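Local coordinates for protein alkaline serine protease (Thermobifida fusca, PDB 2PFE) that probably cleaves peptide bonds within proteins as the protease domain of a secreted, chymotrypsin-like S1-family precursor, and is held here in complex with a sulfonyl fluoride inhibitor, at residues G57-W62 against V153-T158; Q116-A121 against I166-P171; N7-G12 against T28-A33. One frame throughout, in Å; residues are numbered along the deposited sequence.

Contact 1 of 3, residues G57-W62 against V153-T158; sequences GRDMGW and VTSGGT. With AES (4-(2-aminoethyl)benzenesulfonyl fluoride), chain D.
Asp59 and Ser155 meet across the cleft between two β-barrels through one short hydrogen bond, in which Ser155 OG donates to Asp59 OD2 at 2.6 Å. In Asp59, CG lies opposite the backbone N (chi1 -167°), and chi2 near 4° eclipses OD1 with CA and leaves OD2 on the far side, toward Ser155. Ser155 has its OG opposite the backbone N as well (chi1 175°), which brings the hydroxyl alongside the carboxylate. The serine uses the anti lone pair of OD2, the one turned away from OD1. OD2 also takes a hydrogen bond from ND1 of His35, and Ser155 OG has a second hydrogen bond with Tyr120 OH, so the serine is a second-shell residue that steadies the carboxylate and is itself held by Tyr120. Ser155 O, 3.4 Å from Asp59 OD2, is a second acceptor and makes no bond to it. Val153 adds little, its CG2 resting 4.3 Å from the carbonyl oxygen Asp59 O.

The neighbouring residue, Thr154, has the reverse outlook. Its methyl CG2 faces the sulfonyl group of the inhibitor, while OG1 is hydrogen-bonded to NE1 of Trp144. Beyond it the strand opens its backbone to the ligand, with Gly156 N 3.0 Å from AES O1S, and Gly157 and Thr158 pass beside the aminoethyl tail. Ser155 and Gly156 together face Phe168 as a classic beta bulge. A buried serine bonded to the aspartate of the predicted charge relay, on a strand that also lines the ligand pocket, is characteristic of the active-site cleft of chymotrypsin-fold proteases.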
# COMPACT_ATOMS: atom_id res chain seq x y z
N GLY A 57 -4.63 6.90 13.90
CA GLY A 57 -5.68 5.97 14.32
C GLY A 57 -5.63 4.72 13.46
O GLY A 57 -5.38 3.61 13.97
N ARG A 58 -5.91 4.89 12.17
CA ARG A 58 -5.60 3.88 11.16
C ARG A 58 -4.53 4.45 10.24
O ARG A 58 -4.00 5.53 10.51
CB ARG A 58 -6.86 3.45 10.39
CG ARG A 58 -8.00 2.82 11.24
CD ARG A 58 -7.62 1.41 11.77
NE ARG A 58 -8.70 0.42 11.59
CZ ARG A 58 -8.59 -0.73 10.90
NH1 ARG A 58 -7.44 -1.13 10.35
NH2 ARG A 58 -9.65 -1.51 10.81
N ASP A 59 -4.19 3.74 9.17
CA ASP A 59 -3.26 4.29 8.17
C ASP A 59 -3.65 3.83 6.77
O ASP A 59 -2.94 3.04 6.11
CB ASP A 59 -1.79 3.98 8.50
CG ASP A 59 -0.83 4.81 7.65
OD1 ASP A 59 -1.31 5.66 6.86
OD2 ASP A 59 0.40 4.64 7.77
N MET A 60 -4.81 4.33 6.35
CA MET A 60 -5.47 3.85 5.15
C MET A 60 -6.00 5.02 4.32
O MET A 60 -6.50 6.01 4.86
CB MET A 60 -6.62 2.91 5.53
CG MET A 60 -7.66 3.52 6.45
SD MET A 60 -8.91 2.32 6.86
CE MET A 60 -8.09 1.07 7.79
N GLY A 61 -5.93 4.86 3.00
CA GLY A 61 -6.34 5.92 2.09
C GLY A 61 -6.54 5.37 0.70
O GLY A 61 -6.18 4.21 0.41
N TRP A 62 -7.13 6.19 -0.15
CA TRP A 62 -7.13 5.90 -1.56
C TRP A 62 -7.13 7.17 -2.39
O TRP A 62 -7.54 8.24 -1.92
CB TRP A 62 -8.28 4.94 -1.95
CG TRP A 62 -9.62 5.56 -2.08
CD1 TRP A 62 -10.44 5.98 -1.06
CD2 TRP A 62 -10.35 5.79 -3.30
NE1 TRP A 62 -11.62 6.46 -1.58
CE2 TRP A 62 -11.60 6.35 -2.94
CE3 TRP A 62 -10.06 5.57 -4.65
CZ2 TRP A 62 -12.56 6.72 -3.89
CZ3 TRP A 62 -11.03 5.93 -5.61
CH2 TRP A 62 -12.26 6.51 -5.22
N VAL A 153 -1.10 -2.47 2.80
CA VAL A 153 -0.29 -1.41 2.25
C VAL A 153 0.73 -0.95 3.30
O VAL A 153 0.43 -0.93 4.50
CB VAL A 153 -1.15 -0.22 1.75
CG1 VAL A 153 -2.04 -0.66 0.57
CG2 VAL A 153 -2.01 0.33 2.85
N THR A 154 1.91 -0.55 2.84
CA THR A 154 2.98 -0.22 3.77
C THR A 154 2.67 1.03 4.59
O THR A 154 2.40 2.11 4.04
CB THR A 154 4.31 -0.01 3.04
OG1 THR A 154 4.58 -1.19 2.26
CG2 THR A 154 5.46 0.22 4.04
N SER A 155 2.74 0.88 5.92
CA SER A 155 2.46 1.99 6.84
C SER A 155 3.70 2.62 7.45
O SER A 155 3.74 3.85 7.62
CB SER A 155 1.52 1.51 7.96
OG SER A 155 1.29 2.49 8.97
N GLY A 156 4.70 1.82 7.81
CA GLY A 156 5.78 2.36 8.61
C GLY A 156 6.77 1.30 9.01
O GLY A 156 6.65 0.15 8.60
N GLY A 157 7.75 1.68 9.81
CA GLY A 157 8.67 0.67 10.31
C GLY A 157 9.95 1.33 10.73
O GLY A 157 10.01 2.55 10.87
N THR A 158 10.98 0.52 10.93
CA THR A 158 12.27 1.06 11.38
C THR A 158 13.39 0.37 10.63
O THR A 158 13.22 -0.76 10.19
CB THR A 158 12.48 0.91 12.90
OG1 THR A 158 13.66 1.63 13.27
CG2 THR A 158 12.65 -0.56 13.30
C3 AES D . 10.28 4.83 6.39
C2 AES D . 9.06 4.95 5.72
C1 AES D . 8.32 3.81 5.42
S AES D . 6.78 3.85 4.55
O1S AES D . 5.61 3.39 5.37
O2S AES D . 7.18 2.55 3.39
C6 AES D . 8.81 2.55 5.77
C5 AES D . 10.02 2.42 6.44
C4 AES D . 10.76 3.56 6.75
C7 AES D . 12.08 3.34 7.48
C8 AES D . 12.55 4.57 8.24
N8 AES D . 13.33 4.19 9.40

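Contact 2 of 3, residues Q116-A121 against I166-P171; sequences QTVRYA and ITFFQP
Val118 CG2 stands squarely over one face of the Phe168 ring, and this methyl-on-aromatic seat organises the whole contact. The CH-pi geometry is close to ideal, with Val118 CG2 3.6 Å from the ring centroid of Phe168 and only 10° off the ring normal. All six ring carbons are therefore at similar range, the nearest being Phe168 CE2.

The valine is forked between two aromatic groups. With chi1 at 179°, CG1 extends opposite the backbone N and covers one face of the Tyr120 ring, 3.5 Å above its plane and toward the rim, while CG2 is left for Phe168. Tyr120 itself reaches across at its far end, where Tyr120 OH passes 4.1 Å from Phe168 CB; the polar partner of that hydroxyl is Ser155 OG. On the other flank Gln116 CB approaches Phe168 CE2 obliquely at 4.2 Å, and the amide turns elsewhere, NE2 to Lys114 O and OE1 to a bound glycerol, probably from the crystallisation liquor. Arg130 of strand 128-131 also touches the phenylalanine.

The segments run at 114° to each other, the closest approach of their axes 9.4 Å, so hairpin strand 116-120 is applied to segment 166-171 of barrel strand 164-171 by side chains and shares no backbone pairing with it. No hydrogen bond spans the two segments: the adhesion is dispersive and apolar, and the Tyr120 hydroxyl and the Gln116 amide find their partners outside it.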
# COMPACT_ATOMS: atom_id res chain seq x y z
N GLN A 116 -1.31 -4.62 15.89
CA GLN A 116 -0.29 -3.93 16.65
C GLN A 116 -0.47 -2.43 16.61
O GLN A 116 -0.93 -1.89 15.59
CB GLN A 116 1.10 -4.26 16.08
CG GLN A 116 1.43 -5.72 16.20
CD GLN A 116 1.49 -6.17 17.63
OE1 GLN A 116 2.37 -5.77 18.38
NE2 GLN A 116 0.52 -6.97 18.03
N THR A 117 -0.10 -1.79 17.72
CA THR A 117 -0.21 -0.35 17.88
C THR A 117 1.17 0.26 17.80
O THR A 117 2.10 -0.24 18.45
CB THR A 117 -0.80 -0.04 19.24
OG1 THR A 117 -2.15 -0.48 19.27
CG2 THR A 117 -0.71 1.47 19.55
N VAL A 118 1.33 1.28 16.95
CA VAL A 118 2.61 2.00 16.84
C VAL A 118 2.38 3.49 17.11
O VAL A 118 1.46 4.08 16.55
CB VAL A 118 3.21 1.80 15.42
CG1 VAL A 118 4.52 2.56 15.24
CG2 VAL A 118 3.40 0.30 15.14
N ARG A 119 3.19 4.06 18.01
CA ARG A 119 3.08 5.47 18.38
C ARG A 119 3.96 6.32 17.44
O ARG A 119 5.03 6.76 17.84
CB ARG A 119 3.44 5.73 19.88
CG ARG A 119 2.89 4.69 20.91
CD ARG A 119 2.53 5.26 22.30
NE ARG A 119 2.81 4.41 23.48
CZ ARG A 119 2.75 3.07 23.55
NH1 ARG A 119 2.40 2.31 22.52
NH2 ARG A 119 3.03 2.47 24.71
N TYR A 120 3.50 6.52 16.19
CA TYR A 120 4.17 7.42 15.24
C TYR A 120 4.17 8.88 15.74
O TYR A 120 3.31 9.30 16.52
CB TYR A 120 3.50 7.38 13.86
CG TYR A 120 3.50 6.07 13.09
CD1 TYR A 120 2.29 5.58 12.56
CD2 TYR A 120 4.67 5.35 12.84
CE1 TYR A 120 2.25 4.39 11.81
CE2 TYR A 120 4.64 4.16 12.09
CZ TYR A 120 3.42 3.68 11.59
OH TYR A 120 3.36 2.53 10.84
N ALA A 121 5.13 9.67 15.26
CA ALA A 121 5.22 11.09 15.61
C ALA A 121 3.95 11.90 15.30
O ALA A 121 3.65 12.84 16.01
CB ALA A 121 6.44 11.74 14.93
N ILE A 166 12.22 -3.73 10.53
CA ILE A 166 10.90 -4.31 10.60
C ILE A 166 9.95 -3.34 9.92
O ILE A 166 10.25 -2.14 9.80
CB ILE A 166 10.43 -4.62 12.05
CG1 ILE A 166 10.18 -3.33 12.83
CG2 ILE A 166 11.40 -5.57 12.79
CD1 ILE A 166 9.39 -3.52 14.14
N THR A 167 8.81 -3.84 9.48
CA THR A 167 7.87 -3.01 8.75
C THR A 167 6.48 -3.41 9.11
O THR A 167 6.19 -4.60 9.22
CB THR A 167 8.00 -3.30 7.27
OG1 THR A 167 8.01 -4.74 7.17
CG2 THR A 167 9.25 -2.66 6.73
N PHE A 168 5.63 -2.41 9.20
CA PHE A 168 4.22 -2.55 9.53
C PHE A 168 3.37 -2.29 8.28
O PHE A 168 3.63 -1.32 7.55
CB PHE A 168 3.84 -1.56 10.64
CG PHE A 168 4.52 -1.83 11.92
CD1 PHE A 168 5.74 -1.23 12.23
CD2 PHE A 168 3.95 -2.70 12.82
CE1 PHE A 168 6.37 -1.50 13.47
CE2 PHE A 168 4.55 -2.97 14.05
CZ PHE A 168 5.75 -2.40 14.37
N PHE A 169 2.34 -3.09 8.10
CA PHE A 169 1.33 -2.81 7.08
C PHE A 169 -0.08 -2.61 7.64
O PHE A 169 -0.45 -3.21 8.64
CB PHE A 169 1.39 -3.81 5.90
CG PHE A 169 0.89 -5.22 6.17
CD1 PHE A 169 -0.47 -5.49 6.23
CD2 PHE A 169 1.80 -6.30 6.20
CE1 PHE A 169 -0.93 -6.79 6.36
CE2 PHE A 169 1.35 -7.60 6.33
CZ PHE A 169 -0.03 -7.86 6.40
N GLN A 170 -0.82 -1.75 6.94
CA GLN A 170 -2.25 -1.56 7.16
C GLN A 170 -2.94 -2.66 6.35
O GLN A 170 -2.82 -2.68 5.14
CB GLN A 170 -2.63 -0.16 6.65
CG GLN A 170 -4.09 0.04 6.30
CD GLN A 170 -5.00 -0.06 7.51
OE1 GLN A 170 -5.85 -0.95 7.60
NE2 GLN A 170 -4.80 0.84 8.47
N PRO A 171 -3.64 -3.60 7.01
CA PRO A 171 -4.36 -4.65 6.29
C PRO A 171 -5.33 -4.08 5.24
O PRO A 171 -5.94 -3.01 5.44
CB PRO A 171 -5.08 -5.43 7.41
CG PRO A 171 -4.18 -5.21 8.60
CD PRO A 171 -3.75 -3.76 8.47

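Contact 3 of 3, residues N7-G12 against T28-A33; sequences NPYYFG and TGFATA
The hairpin of strands 8-11 and 14-17 is pinned to the sheet of the N-terminal barrel by Tyr9, which inserts its ring against Phe30 and Thr32 of strand 27-32. Phe30 offers its edge to the face of Tyr9, an edge-to-face pair with planes at 66° and centroids 4.8 Å apart. The leading atoms are CE1 and CZ of the phenylalanine: Phe30 CE1 lies 3.5 Å from Tyr9 CE2, displaced toward the rim of the tyrosine, and Phe30 CZ is 3.7 Å from Tyr9 CG. In Tyr9, CG takes the crowded position between backbone N and carbonyl carbon (chi1 72°), with the ring lying against Phe30.

The end of the same tyrosine is held separately. Tyr9 OH and Thr32 OG1 are hydrogen-bonded at 2.7 Å, the threonine oxygen lying near the plane of the ring, at its edge. Thr32 CG2 packs on the hydroxyl as well, 3.4 Å from Tyr9 OH. A phenylalanine in place of Tyr9 would probably leave Thr32 OG1 without this hydrogen-bonding mate and open a small gap where the hydroxyl had been.

Tyr9 also touches Cys16 and Cys36, a predicted disulfide. One ring thus combines a face used for aromatic contact with a buried hydroxyl paired to another, fixing both its tilt and its reach.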
# COMPACT_ATOMS: atom_id res chain seq x y z
N ASN A 7 4.67 1.01 -7.84
CA ASN A 7 5.22 2.12 -8.58
C ASN A 7 5.00 3.45 -7.84
O ASN A 7 4.04 3.59 -7.07
CB ASN A 7 4.58 2.18 -9.98
CG ASN A 7 5.16 1.17 -10.94
OD1 ASN A 7 6.16 0.50 -10.66
ND2 ASN A 7 4.53 1.06 -12.12
N PRO A 8 5.88 4.43 -8.09
CA PRO A 8 5.77 5.70 -7.39
C PRO A 8 4.62 6.59 -7.83
O PRO A 8 4.15 6.52 -8.99
CB PRO A 8 7.09 6.41 -7.73
CG PRO A 8 7.51 5.83 -9.03
CD PRO A 8 7.03 4.39 -9.00
N TYR A 9 4.19 7.44 -6.91
CA TYR A 9 3.36 8.61 -7.21
C TYR A 9 3.82 9.82 -6.37
O TYR A 9 4.45 9.65 -5.32
CB TYR A 9 1.86 8.31 -7.07
CG TYR A 9 1.35 8.14 -5.65
CD1 TYR A 9 0.69 9.18 -4.99
CD2 TYR A 9 1.49 6.92 -4.97
CE1 TYR A 9 0.19 9.02 -3.69
CE2 TYR A 9 1.00 6.75 -3.69
CZ TYR A 9 0.36 7.79 -3.04
OH TYR A 9 -0.13 7.66 -1.75
N TYR A 10 3.52 11.03 -6.84
CA TYR A 10 4.12 12.23 -6.26
C TYR A 10 3.13 13.29 -5.81
O TYR A 10 2.03 13.41 -6.35
CB TYR A 10 5.11 12.86 -7.25
CG TYR A 10 6.00 11.84 -7.90
CD1 TYR A 10 5.72 11.37 -9.18
CD2 TYR A 10 7.09 11.30 -7.22
CE1 TYR A 10 6.52 10.41 -9.79
CE2 TYR A 10 7.90 10.32 -7.82
CZ TYR A 10 7.60 9.89 -9.10
OH TYR A 10 8.39 8.94 -9.71
N PHE A 11 3.54 14.05 -4.81
CA PHE A 11 2.73 15.16 -4.30
C PHE A 11 3.65 16.10 -3.54
O PHE A 11 4.33 15.71 -2.59
CB PHE A 11 1.56 14.66 -3.42
CG PHE A 11 1.97 13.67 -2.39
CD1 PHE A 11 2.22 14.06 -1.08
CD2 PHE A 11 2.11 12.33 -2.72
CE1 PHE A 11 2.63 13.14 -0.12
CE2 PHE A 11 2.51 11.39 -1.77
CZ PHE A 11 2.78 11.80 -0.47
N GLY A 12 3.69 17.34 -4.00
CA GLY A 12 4.58 18.31 -3.39
C GLY A 12 5.99 17.78 -3.33
O GLY A 12 6.58 17.41 -4.35
N THR A 28 -12.31 5.03 -10.52
CA THR A 28 -11.15 4.16 -10.36
C THR A 28 -10.06 4.88 -9.58
O THR A 28 -10.06 6.11 -9.47
CB THR A 28 -10.59 3.72 -11.72
OG1 THR A 28 -10.20 4.88 -12.47
CG2 THR A 28 -11.64 2.93 -12.50
N GLY A 29 -9.12 4.12 -9.05
CA GLY A 29 -8.07 4.71 -8.25
C GLY A 29 -7.16 3.66 -7.68
O GLY A 29 -7.07 2.56 -8.21
N PHE A 30 -6.48 4.00 -6.60
CA PHE A 30 -5.65 3.01 -5.98
C PHE A 30 -5.63 3.20 -4.47
O PHE A 30 -5.70 4.34 -3.98
CB PHE A 30 -4.24 2.99 -6.58
CG PHE A 30 -3.50 4.31 -6.49
CD1 PHE A 30 -2.75 4.62 -5.36
CD2 PHE A 30 -3.50 5.22 -7.56
CE1 PHE A 30 -2.02 5.82 -5.28
CE2 PHE A 30 -2.78 6.42 -7.47
CZ PHE A 30 -2.05 6.72 -6.34
N ALA A 31 -5.60 2.10 -3.74
CA ALA A 31 -5.37 2.11 -2.30
C ALA A 31 -3.93 2.50 -2.00
O ALA A 31 -3.00 2.21 -2.76
CB ALA A 31 -5.66 0.74 -1.69
N THR A 32 -3.76 3.11 -0.83
CA THR A 32 -2.48 3.60 -0.38
C THR A 32 -2.52 3.78 1.14
O THR A 32 -3.54 3.45 1.77
CB THR A 32 -2.06 4.90 -1.12
OG1 THR A 32 -0.73 5.24 -0.74
CG2 THR A 32 -3.01 6.08 -0.82
N ALA A 33 -1.44 4.30 1.71
CA ALA A 33 -1.37 4.63 3.12
C ALA A 33 -2.04 5.98 3.35
O ALA A 33 -1.86 6.93 2.57
CB ALA A 33 0.10 4.68 3.57

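Contacts 1 and 2 have centres 7 Å apart, and their segments 153-158 and 166-171 lie on adjacent barrel strands. Two probable hydrogen bonds couple them: Tyr120 OH lies 2.8 Å from Ser155 OG, and Gly156 O is 2.8 Å from Phe168 N. The hairpin of contact 2 thereby backs the serine that supports Asp59. Contact 3 lies in the other barrel, 13 Å between centres from contact 1, and joins it through the sheet, with Gly61 O 2.9 Å from Thr32 N. The centres of contacts 2 and 3 are 19 Å apart, with contact 1 between them beside the predicted triad and inhibitor; the Thr32 side chain is about 7 Å from those of His35 and Ser140.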